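Local coordinates for complement factor MASP-3 (Homo sapiens, PDB 3DEM), which belongs to a serine protease of the complement system and carries, in its calcium-binding CUB and EGF-like domains, the sites for mannan-binding lectin and ficolins, at residues Asp214-Pro219 with Pro224-Lys229. Sequence-based numbering, arbitrary orientation.
Sequences DIEDHP and PYDYIK. With CA (calcium ion), chain F.
Glu216 lays its carboxylate over one face of the Tyr225 ring, OE2 standing 3.7 Å from CD2 with the two planes only 22° apart. Its CG is anti to the backbone N (chi1 -165°) and the chain beyond is extended, which carries OE1 to the calcium ion at 2.2 Å. Asp226 grips the same ion unevenly with both oxygens, OD2 at 2.3 Å and OD1 at 2.8 Å; its carboxylate is turned 67° from that of Glu216. The cation would offset the repulsion between these two acids. Asp263, the backbone carbonyl of Ser265 and two waters complete the coordination, while the Tyr187 hydroxyl hydrogen-bonds to Asp226 OD2. The other face of the Tyr225 ring lies under Pro224 CG, and Asp217 O meets the ring edge in plane. Farther out, His218 sets CB against Pro224 CG at 3.5 Å and brings CD2 up to the Tyr225 hydroxyl; its ND1 takes bonds from the backbone of Glu220 and Val221. No direct hydrogen bond joins the segments; instead one water donates to Glu216 O and Asp226 O and accepts from Tyr225 N. On the inner side, Ile215 CG2 packs on Asp226 CB (3.6 Å) and CD1 meets Ile228 CG1. This calcium site closes one end of the CUB β-sandwich, where the loop after strand 205-209 leads into strand 227-232, beside strand 255-261.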
loop_
_atom_site.group_PDB
_atom_site.type_symbol
_atom_site.label_atom_id
_atom_site.label_comp_id
_atom_site.label_asym_id
_atom_site.label_seq_id
_atom_site.Cartn_x
_atom_site.Cartn_y
_atom_site.Cartn_z
ATOM N N ASP A 214 -16.095 -16.886 -37.069
ATOM C CA ASP A 214 -15.185 -17.334 -36.019
ATOM C C ASP A 214 -15.939 -17.435 -34.701
ATOM O O ASP A 214 -16.055 -16.458 -33.956
ATOM C CB ASP A 214 -13.993 -16.375 -35.912
ATOM C CG ASP A 214 -13.022 -16.744 -34.801
ATOM O OD1 ASP A 214 -13.081 -17.877 -34.267
ATOM O OD2 ASP A 214 -12.181 -15.883 -34.467
ATOM N N ILE A 215 -16.471 -18.627 -34.443
ATOM C CA ILE A 215 -17.179 -18.931 -33.208
ATOM C C ILE A 215 -16.448 -20.072 -32.519
ATOM O O ILE A 215 -16.175 -21.101 -33.139
ATOM C CB ILE A 215 -18.649 -19.326 -33.479
ATOM C CG1 ILE A 215 -19.350 -18.228 -34.288
ATOM C CG2 ILE A 215 -19.393 -19.571 -32.164
ATOM C CD1 ILE A 215 -20.841 -18.444 -34.473
ATOM N N GLU A 216 -16.098 -19.877 -31.253
ATOM C CA GLU A 216 -15.372 -20.887 -30.494
ATOM C C GLU A 216 -16.033 -22.256 -30.637
ATOM O O GLU A 216 -17.254 -22.382 -30.511
ATOM C CB GLU A 216 -15.316 -20.495 -29.017
ATOM C CG GLU A 216 -14.289 -21.262 -28.202
ATOM C CD GLU A 216 -14.399 -20.976 -26.716
ATOM O OE1 GLU A 216 -15.270 -20.168 -26.331
ATOM O OE2 GLU A 216 -13.624 -21.565 -25.932
ATOM N N ASP A 217 -15.230 -23.281 -30.904
ATOM C CA ASP A 217 -15.753 -24.637 -30.994
ATOM C C ASP A 217 -14.861 -25.645 -30.279
ATOM O O ASP A 217 -13.867 -25.279 -29.654
ATOM C CB ASP A 217 -15.990 -25.045 -32.455
ATOM C CG ASP A 217 -14.695 -25.233 -33.240
ATOM O OD1 ASP A 217 -13.599 -24.956 -32.705
ATOM O OD2 ASP A 217 -14.772 -25.672 -34.408
ATOM N N HIS A 218 -15.240 -26.917 -30.371
ATOM C CA HIS A 218 -14.497 -28.012 -29.769
ATOM C C HIS A 218 -14.304 -29.065 -30.846
ATOM O O HIS A 218 -15.198 -29.283 -31.660
ATOM C CB HIS A 218 -15.282 -28.591 -28.589
ATOM C CG HIS A 218 -14.494 -29.538 -27.738
ATOM N ND1 HIS A 218 -14.402 -30.886 -28.012
ATOM C CD2 HIS A 218 -13.766 -29.333 -26.614
ATOM C CE1 HIS A 218 -13.651 -31.470 -27.095
ATOM N NE2 HIS A 218 -13.252 -30.549 -26.236
ATOM N N PRO A 219 -13.130 -29.711 -30.871
ATOM C CA PRO A 219 -12.842 -30.691 -31.918
ATOM C C PRO A 219 -13.683 -31.971 -31.854
ATOM O O PRO A 219 -13.840 -32.645 -32.871
ATOM C CB PRO A 219 -11.357 -31.015 -31.702
ATOM C CG PRO A 219 -11.087 -30.680 -30.285
ATOM C CD PRO A 219 -11.998 -29.535 -29.943
ATOM N N PRO A 224 -19.989 -26.826 -27.667
ATOM C CA PRO A 224 -20.246 -26.844 -26.229
ATOM C C PRO A 224 -20.104 -25.481 -25.554
ATOM O O PRO A 224 -20.491 -25.332 -24.396
ATOM C CB PRO A 224 -19.174 -27.800 -25.702
ATOM C CG PRO A 224 -18.045 -27.646 -26.641
ATOM C CD PRO A 224 -18.618 -27.259 -27.987
ATOM N N TYR A 225 -19.568 -24.499 -26.277
ATOM C CA TYR A 225 -19.240 -23.201 -25.693
ATOM C C TYR A 225 -20.130 -22.071 -26.207
ATOM O O TYR A 225 -20.970 -21.545 -25.472
ATOM C CB TYR A 225 -17.768 -22.858 -25.962
ATOM C CG TYR A 225 -16.786 -23.937 -25.540
ATOM C CD1 TYR A 225 -16.796 -24.450 -24.248
ATOM C CD2 TYR A 225 -15.846 -24.430 -26.433
ATOM C CE1 TYR A 225 -15.892 -25.434 -23.858
ATOM C CE2 TYR A 225 -14.939 -25.411 -26.053
ATOM C CZ TYR A 225 -14.967 -25.908 -24.767
ATOM O OH TYR A 225 -14.072 -26.885 -24.400
ATOM N N ASP A 226 -19.910 -21.684 -27.463
ATOM C CA ASP A 226 -20.680 -20.633 -28.116
ATOM C C ASP A 226 -21.408 -21.225 -29.322
ATOM O O ASP A 226 -21.009 -22.264 -29.842
ATOM C CB ASP A 226 -19.759 -19.509 -28.592
ATOM C CG ASP A 226 -18.800 -19.029 -27.508
ATOM O OD1 ASP A 226 -19.110 -19.156 -26.299
ATOM O OD2 ASP A 226 -17.727 -18.508 -27.875
ATOM N N TYR A 227 -22.466 -20.560 -29.777
ATOM C CA TYR A 227 -23.219 -21.080 -30.906
ATOM C C TYR A 227 -24.303 -20.146 -31.421
ATOM O O TYR A 227 -24.767 -19.243 -30.717
ATOM C CB TYR A 227 -23.851 -22.427 -30.550
ATOM C CG TYR A 227 -24.728 -22.376 -29.314
ATOM C CD1 TYR A 227 -26.051 -21.969 -29.397
ATOM C CD2 TYR A 227 -24.229 -22.732 -28.062
ATOM C CE1 TYR A 227 -26.855 -21.920 -28.276
ATOM C CE2 TYR A 227 -25.033 -22.685 -26.930
ATOM C CZ TYR A 227 -26.347 -22.275 -27.048
ATOM O OH TYR A 227 -27.161 -22.221 -25.934
ATOM N N ILE A 228 -24.689 -20.386 -32.671
ATOM C CA ILE A 228 -25.865 -19.792 -33.262
ATOM C C ILE A 228 -26.918 -20.882 -33.412
ATOM O O ILE A 228 -26.612 -21.996 -33.848
ATOM C CB ILE A 228 -25.562 -19.241 -34.675
ATOM C CG1 ILE A 228 -24.588 -18.068 -34.609
ATOM C CG2 ILE A 228 -26.849 -18.816 -35.379
ATOM C CD1 ILE A 228 -24.212 -17.522 -35.972
ATOM N N LYS A 229 -28.146 -20.560 -33.025
ATOM C CA LYS A 229 -29.307 -21.357 -33.372
ATOM C C LYS A 229 -30.220 -20.453 -34.194
ATOM O O LYS A 229 -30.310 -19.245 -33.945
ATOM C CB LYS A 229 -30.059 -21.810 -32.124
ATOM C CG LYS A 229 -29.418 -22.945 -31.345
ATOM C CD LYS A 229 -30.082 -23.066 -29.966
ATOM C CE LYS A 229 -29.628 -24.306 -29.201
ATOM N NZ LYS A 229 -30.387 -24.474 -27.914
HETATM CA CA CA F . -16.493 -18.327 -25.902
HETATM O O HOH W 1 -18.941 -23.848 -29.203
HETATM O O HOH W 2 -17.509 -16.226 -25.363
HETATM O O HOH W 3 -15.205 -17.041 -27.463
#